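Local coordinates for protein putative HTH-type transcriptional regulator ybaQ (Escherichia coli, PDB 2EBY) that probably binds DNA as a regulator of transcription, through a helix-turn-helix domain of the Cro/C1 type, at residues D13-Y17 against E18-P22; T65-D68 against F69-L73; E96-A99 against E100-R104. One frame throughout, in Å; residues are numbered along the deposited sequence.

Contact 1: residues D13-Y17 against E18-P22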
# COMPACT_ATOMS: atom_id res chain seq x y z
N ASP A 13 12.93 -10.93 -3.33
CA ASP A 13 14.37 -11.16 -3.31
C ASP A 13 14.85 -11.38 -1.88
O ASP A 13 15.68 -12.25 -1.62
CB ASP A 13 15.12 -9.98 -3.93
CG ASP A 13 14.91 -9.88 -5.44
OD1 ASP A 13 14.59 -10.91 -6.07
OD2 ASP A 13 15.07 -8.77 -5.99
N ILE A 14 14.33 -10.58 -0.95
CA ILE A 14 14.72 -10.72 0.45
C ILE A 14 14.34 -12.12 0.92
O ILE A 14 15.10 -12.78 1.62
CB ILE A 14 14.02 -9.68 1.34
CG1 ILE A 14 14.45 -8.26 0.95
CG2 ILE A 14 14.33 -9.95 2.80
CD1 ILE A 14 15.94 -7.99 1.12
N LEU A 15 13.14 -12.55 0.54
CA LEU A 15 12.64 -13.86 0.93
C LEU A 15 13.51 -14.98 0.36
O LEU A 15 13.94 -15.88 1.08
CB LEU A 15 11.20 -14.02 0.46
CG LEU A 15 10.52 -15.36 0.73
CD1 LEU A 15 10.47 -15.61 2.22
CD2 LEU A 15 9.12 -15.37 0.13
N LEU A 16 13.79 -14.91 -0.93
CA LEU A 16 14.60 -15.92 -1.61
C LEU A 16 16.08 -15.91 -1.22
O LEU A 16 16.61 -16.93 -0.78
CB LEU A 16 14.47 -15.76 -3.13
CG LEU A 16 15.16 -16.81 -4.01
CD1 LEU A 16 14.56 -18.19 -3.73
CD2 LEU A 16 14.98 -16.45 -5.48
N TYR A 17 16.74 -14.77 -1.39
CA TYR A 17 18.17 -14.68 -1.09
C TYR A 17 18.58 -14.53 0.37
O TYR A 17 19.74 -14.77 0.70
CB TYR A 17 18.80 -13.55 -1.92
CG TYR A 17 18.64 -13.75 -3.42
CD1 TYR A 17 18.97 -14.96 -4.01
CD2 TYR A 17 18.13 -12.73 -4.23
CE1 TYR A 17 18.81 -15.17 -5.38
CE2 TYR A 17 17.97 -12.93 -5.60
CZ TYR A 17 18.30 -14.15 -6.17
OH TYR A 17 18.12 -14.35 -7.52
N GLU A 18 17.66 -14.14 1.25
CA GLU A 18 18.01 -13.99 2.66
C GLU A 18 17.31 -14.92 3.64
O GLU A 18 17.62 -14.92 4.83
CB GLU A 18 17.80 -12.54 3.10
CG GLU A 18 18.92 -11.60 2.70
CD GLU A 18 18.78 -10.23 3.33
OE1 GLU A 18 18.53 -10.15 4.55
OE2 GLU A 18 18.94 -9.22 2.60
N TYR A 19 16.36 -15.71 3.16
CA TYR A 19 15.66 -16.63 4.04
C TYR A 19 15.59 -18.05 3.50
O TYR A 19 16.01 -19.00 4.17
CB TYR A 19 14.24 -16.13 4.35
CG TYR A 19 14.17 -15.04 5.41
CD1 TYR A 19 14.10 -13.70 5.05
CD2 TYR A 19 14.22 -15.37 6.77
CE1 TYR A 19 14.07 -12.70 6.03
CE2 TYR A 19 14.19 -14.38 7.75
CZ TYR A 19 14.12 -13.05 7.37
OH TYR A 19 14.12 -12.06 8.34
N LEU A 20 15.08 -18.21 2.28
CA LEU A 20 14.94 -19.53 1.69
C LEU A 20 16.26 -20.24 1.38
O LEU A 20 16.42 -21.42 1.70
CB LEU A 20 14.09 -19.45 0.41
CG LEU A 20 12.65 -18.96 0.57
CD1 LEU A 20 11.93 -19.19 -0.74
CD2 LEU A 20 11.93 -19.69 1.71
N GLU A 21 17.20 -19.53 0.76
CA GLU A 21 18.47 -20.15 0.42
C GLU A 21 19.45 -20.35 1.57
O GLU A 21 20.19 -21.32 1.58
CB GLU A 21 19.14 -19.38 -0.73
CG GLU A 21 18.48 -19.68 -2.08
CD GLU A 21 19.09 -18.93 -3.24
OE1 GLU A 21 19.94 -18.04 -3.00
OE2 GLU A 21 18.72 -19.22 -4.40
N PRO A 22 19.48 -19.43 2.55
CA PRO A 22 20.44 -19.70 3.62
C PRO A 22 19.96 -20.81 4.55
O PRO A 22 20.76 -21.48 5.20
CB PRO A 22 20.57 -18.35 4.32
CG PRO A 22 19.22 -17.72 4.10
CD PRO A 22 18.93 -18.07 2.66
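L15 and L20 meet in the C-terminal part of helix 11-20, and the backbone between them carries most of the polar contact. The i to i+4 pattern widens here. I14 O takes E18 N at 2.9 Å, an i+4 bond just before the widening. L15 O then serves two donors: a weak bond from Y19 N and a straight one from L20 N at 2.9 Å, with an angle of 167° at the hydrogen. E21 N follows the same i+5 spacing and reaches L16 O at 3.1 Å. These wider steps are a pi-type turn.

The apolar side chains form a second group. L20 CG lies 4.2 Å from L15 CG. L16 crosses L20 at about a right angle, with L16 CD1 and L20 CD1 4.1 Å apart. L16 CG is anti to the backbone N (chi1 -175°), which brings the branch back beside its own carbonyl carbon and so toward the following turn. Y19 CE1 touches I14 CG2 at 4.3 Å. Beyond the segment, L15 and L20 both pack on L30 of helix 27-34 and on I45 of helix 38-45.

On the exposed side, Y17 and E21 run side by side in the same direction. E21 OE1 sits in the plane of the Y17 ring, at its edge, 3.4 Å from Y17 CD1. L16 CD2 lies over one face of that ring, toward the rim. E18 runs alongside I14, with its carboxylate near I14 CD1.

The chemistry is two-sided. L15 and L20 are buried against the predicted helix-turn-helix, L16 reaches I45 but is partly exposed, and Y19 packs on F63 and F69. Y17, E18 and E21 are exposed. The ring-edge C-H groups of Y17 carry slight positive charge, so the nearby carboxylate oxygen is probably mildly favourable.

Contact 2: residues T65-D68 against F69-L73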
# COMPACT_ATOMS: atom_id res chain seq x y z
N THR A 65 9.14 -11.89 12.48
CA THR A 65 9.52 -10.51 12.20
C THR A 65 8.29 -9.67 12.46
O THR A 65 7.28 -10.18 12.94
CB THR A 65 9.92 -10.30 10.73
OG1 THR A 65 8.75 -10.41 9.90
CG2 THR A 65 10.94 -11.33 10.29
N THR A 66 8.38 -8.38 12.14
CA THR A 66 7.23 -7.50 12.29
C THR A 66 6.51 -7.56 10.96
O THR A 66 7.06 -8.07 9.98
CB THR A 66 7.65 -6.03 12.52
OG1 THR A 66 8.49 -5.61 11.44
CG2 THR A 66 8.39 -5.88 13.83
N VAL A 67 5.29 -7.05 10.91
CA VAL A 67 4.56 -7.04 9.66
C VAL A 67 5.18 -5.97 8.77
O VAL A 67 5.31 -6.15 7.56
CB VAL A 67 3.07 -6.68 9.87
CG1 VAL A 67 2.35 -6.65 8.52
CG2 VAL A 67 2.42 -7.70 10.81
N ASP A 68 5.56 -4.86 9.38
CA ASP A 68 6.14 -3.76 8.62
C ASP A 68 7.49 -4.06 8.00
O ASP A 68 7.85 -3.44 7.01
CB ASP A 68 6.20 -2.48 9.47
CG ASP A 68 4.84 -1.79 9.57
OD1 ASP A 68 3.90 -2.27 8.90
OD2 ASP A 68 4.71 -0.78 10.28
N PHE A 69 8.23 -4.99 8.58
CA PHE A 69 9.51 -5.36 8.00
C PHE A 69 9.23 -5.72 6.53
O PHE A 69 9.93 -5.29 5.62
CB PHE A 69 10.10 -6.56 8.72
CG PHE A 69 11.21 -7.25 7.97
CD1 PHE A 69 12.51 -6.75 8.00
CD2 PHE A 69 10.94 -8.38 7.21
CE1 PHE A 69 13.53 -7.38 7.28
CE2 PHE A 69 11.95 -9.01 6.48
CZ PHE A 69 13.25 -8.51 6.52
N TRP A 70 8.18 -6.51 6.31
CA TRP A 70 7.82 -6.91 4.96
C TRP A 70 7.12 -5.80 4.18
O TRP A 70 7.45 -5.55 3.03
CB TRP A 70 6.95 -8.17 4.97
CG TRP A 70 7.66 -9.36 5.55
CD1 TRP A 70 7.53 -9.85 6.82
CD2 TRP A 70 8.67 -10.14 4.92
NE1 TRP A 70 8.41 -10.88 7.02
CE2 TRP A 70 9.13 -11.09 5.86
CE3 TRP A 70 9.26 -10.14 3.64
CZ2 TRP A 70 10.13 -12.02 5.58
CZ3 TRP A 70 10.25 -11.07 3.35
CH2 TRP A 70 10.68 -12.00 4.32
N LEU A 71 6.16 -5.13 4.81
CA LEU A 71 5.43 -4.08 4.10
C LEU A 71 6.32 -2.92 3.66
O LEU A 71 6.05 -2.31 2.63
CB LEU A 71 4.26 -3.55 4.96
CG LEU A 71 3.09 -4.53 5.16
CD1 LEU A 71 2.00 -3.86 6.02
CD2 LEU A 71 2.51 -4.96 3.81
N ASN A 72 7.37 -2.63 4.42
CA ASN A 72 8.27 -1.53 4.05
C ASN A 72 9.00 -1.84 2.75
O ASN A 72 9.24 -0.94 1.94
CB ASN A 72 9.28 -1.23 5.18
CG ASN A 72 8.61 -0.67 6.43
OD1 ASN A 72 7.55 -0.03 6.34
ND2 ASN A 72 9.22 -0.90 7.59
N LEU A 73 9.35 -3.11 2.55
CA LEU A 73 10.03 -3.54 1.33
C LEU A 73 9.12 -3.34 0.12
O LEU A 73 9.56 -2.85 -0.92
CB LEU A 73 10.44 -5.01 1.44
CG LEU A 73 11.50 -5.34 2.50
CD1 LEU A 73 11.62 -6.85 2.63
CD2 LEU A 73 12.84 -4.72 2.14
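T66 and F69 set the start of helix 67-83. T66 is the N-cap, and its OG1 accepts F69 N at 2.9 Å, with 138° at the hydrogen. The same oxygen lies 3.3 Å from F69 CB. T66 OG1 stands between its own backbone N and carbonyl carbon (chi1 57°), which turns it toward the first turn of the helix.

T65 makes a second polar side-chain contact. Its OG1 receives a weak bond from W70 NE1 at 2.9 Å, bent to 122°. The side chains of T65 and W70 cross at about a right angle. The T65 hydroxyl also gives a hydrogen bond to T66 O, so one oxygen joins the indole to the backbone just before the helix.

The next shell is the helix itself. L71 N binds V67 O at 3.1 Å, and W70 N adds a weak bond to the same oxygen. N72 N binds D68 O at 2.8 Å. V67 and L71 lie side by side, with V67 CG1 3.8 Å from L71 CD1. L71 CD1 is also touched by D68 OD1.

F69 and W70 are neighbours in sequence, and their rings meet. F69 CE2 stands 3.5 Å above the W70 ring, over its centre, while W70 CD1 sits at the edge of the F69 ring, in its plane. The two ring planes are close to perpendicular, with the F69 edge at the W70 face.

Around the contact, W70 packs on L59 of helix 53-63, and V67 and L71 rest on A56 of that helix. L79 of the second subunit also packs on V67 and L71. F69 and L73 meet I14 of helix 11-20, and T65 meets Y19 there. The helix start therefore lies between two helices of its own domain and the partner chain.

Contact 3: residues E96-A99 against E100-R104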
# COMPACT_ATOMS: atom_id res chain seq x y z
N GLU A 96 -1.80 21.27 -10.88
CA GLU A 96 -1.94 22.56 -10.21
C GLU A 96 -2.30 22.33 -8.75
O GLU A 96 -3.18 21.53 -8.43
CB GLU A 96 -3.03 23.38 -10.90
CG GLU A 96 -3.41 24.67 -10.18
CD GLU A 96 -4.46 25.48 -10.93
OE1 GLU A 96 -5.43 24.88 -11.45
OE2 GLU A 96 -4.34 26.71 -11.00
N THR A 97 -1.62 23.04 -7.85
CA THR A 97 -1.88 22.90 -6.42
C THR A 97 -3.19 23.59 -6.05
O THR A 97 -3.71 24.40 -6.81
CB THR A 97 -0.74 23.51 -5.59
OG1 THR A 97 -0.85 24.94 -5.62
CG2 THR A 97 0.60 23.12 -6.18
N VAL A 98 -3.73 23.25 -4.88
CA VAL A 98 -4.98 23.84 -4.42
C VAL A 98 -4.80 25.31 -4.04
O VAL A 98 -5.74 26.10 -4.13
CB VAL A 98 -5.54 23.06 -3.22
CG1 VAL A 98 -4.78 23.42 -1.95
CG2 VAL A 98 -7.01 23.34 -3.06
N ALA A 99 -3.60 25.67 -3.61
CA ALA A 99 -3.30 27.05 -3.23
C ALA A 99 -3.40 27.94 -4.47
O ALA A 99 -3.96 29.04 -4.42
CB ALA A 99 -1.90 27.14 -2.65
N GLU A 100 -2.83 27.46 -5.57
CA GLU A 100 -2.86 28.17 -6.83
C GLU A 100 -4.29 28.24 -7.34
O GLU A 100 -4.79 29.32 -7.66
CB GLU A 100 -1.98 27.46 -7.86
CG GLU A 100 -0.50 27.63 -7.62
CD GLU A 100 0.32 26.71 -8.49
OE1 GLU A 100 1.51 27.02 -8.73
OE2 GLU A 100 -0.22 25.68 -8.93
N TYR A 101 -4.93 27.08 -7.41
CA TYR A 101 -6.30 27.00 -7.90
C TYR A 101 -7.25 27.94 -7.16
O TYR A 101 -8.01 28.68 -7.78
CB TYR A 101 -6.85 25.58 -7.78
CG TYR A 101 -8.29 25.48 -8.21
CD1 TYR A 101 -8.65 25.61 -9.56
CD2 TYR A 101 -9.31 25.34 -7.28
CE1 TYR A 101 -9.98 25.60 -9.96
CE2 TYR A 101 -10.65 25.32 -7.66
CZ TYR A 101 -10.98 25.46 -9.00
OH TYR A 101 -12.30 25.46 -9.39
N LEU A 102 -7.22 27.91 -5.83
CA LEU A 102 -8.10 28.77 -5.05
C LEU A 102 -7.83 30.24 -5.34
O LEU A 102 -8.75 31.05 -5.35
CB LEU A 102 -7.94 28.49 -3.56
CG LEU A 102 -8.48 27.15 -3.08
CD1 LEU A 102 -8.34 27.06 -1.57
CD2 LEU A 102 -9.95 27.00 -3.48
N ALA A 103 -6.57 30.59 -5.57
CA ALA A 103 -6.24 31.97 -5.88
C ALA A 103 -6.95 32.34 -7.17
O ALA A 103 -7.67 33.33 -7.24
CB ALA A 103 -4.74 32.13 -6.03
N ARG A 104 -6.73 31.52 -8.20
CA ARG A 104 -7.36 31.76 -9.50
C ARG A 104 -8.88 31.81 -9.40
O ARG A 104 -9.52 32.70 -9.98
CB ARG A 104 -6.94 30.68 -10.50
CG ARG A 104 -5.79 31.10 -11.40
CD ARG A 104 -5.16 29.94 -12.18
NE ARG A 104 -6.11 29.13 -12.93
CZ ARG A 104 -6.80 28.12 -12.41
NH1 ARG A 104 -6.65 27.81 -11.13
NH2 ARG A 104 -7.64 27.43 -13.17
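E96, just before the capping box that begins helix 98-107, reaches along the first turns to R104. The E96 chain is extended, with CG anti to the backbone N (chi1 172°). E96 OE2 forms a salt bridge with R104 NH1 at 2.6 Å. It approaches over one face of the guanidinium, and the two flat groups are 49° apart.

T97 is the N-cap and makes the box with E100. T97 OG1 accepts E100 N at 3.2 Å, with 163° at the hydrogen. In return, T97 N binds E100 OE2 at 3.2 Å on the anti side, well out of the carboxylate plane, and T97 OG1 gives that oxygen a weak bond. T97 O takes Y101 N.

V98 O accepts L102 N, and V98 lies alongside L102. A99 O accepts A103 N at 3.2 Å.

The second subunit lies against this turn: its L33 packs on E96 and Y101, its K61 on T97 and its V62 on V98. The Y101 hydroxyl is hydrogen-bonded to E29 of the second subunit. Nearer the helix start, the Y101 ring meets E96 at its edge, where E96 OE1 lies 3.8 Å from Y101 CD1.

In the fold
From the N terminus, contact 1 comes first, in the C-terminal part of helix 11-20. The chain then runs through helices 27-34, 38-45 and 53-63. Contact 2 follows at the start of helix 67-83, and helix 86-94 leads on to contact 3 at the start of helix 98-107. The three are in series. None nests or crosses, and each is local to one stretch of chain and closes no loop. Contacts 1 and 2 touch, with Y19 CE1 3.9 Å from W70 CH2, and so tie helix 11-20 to helix 67-83. Contact 3 lies far off, its centre about 38 Å from that of contact 2. Both of these meet the second subunit.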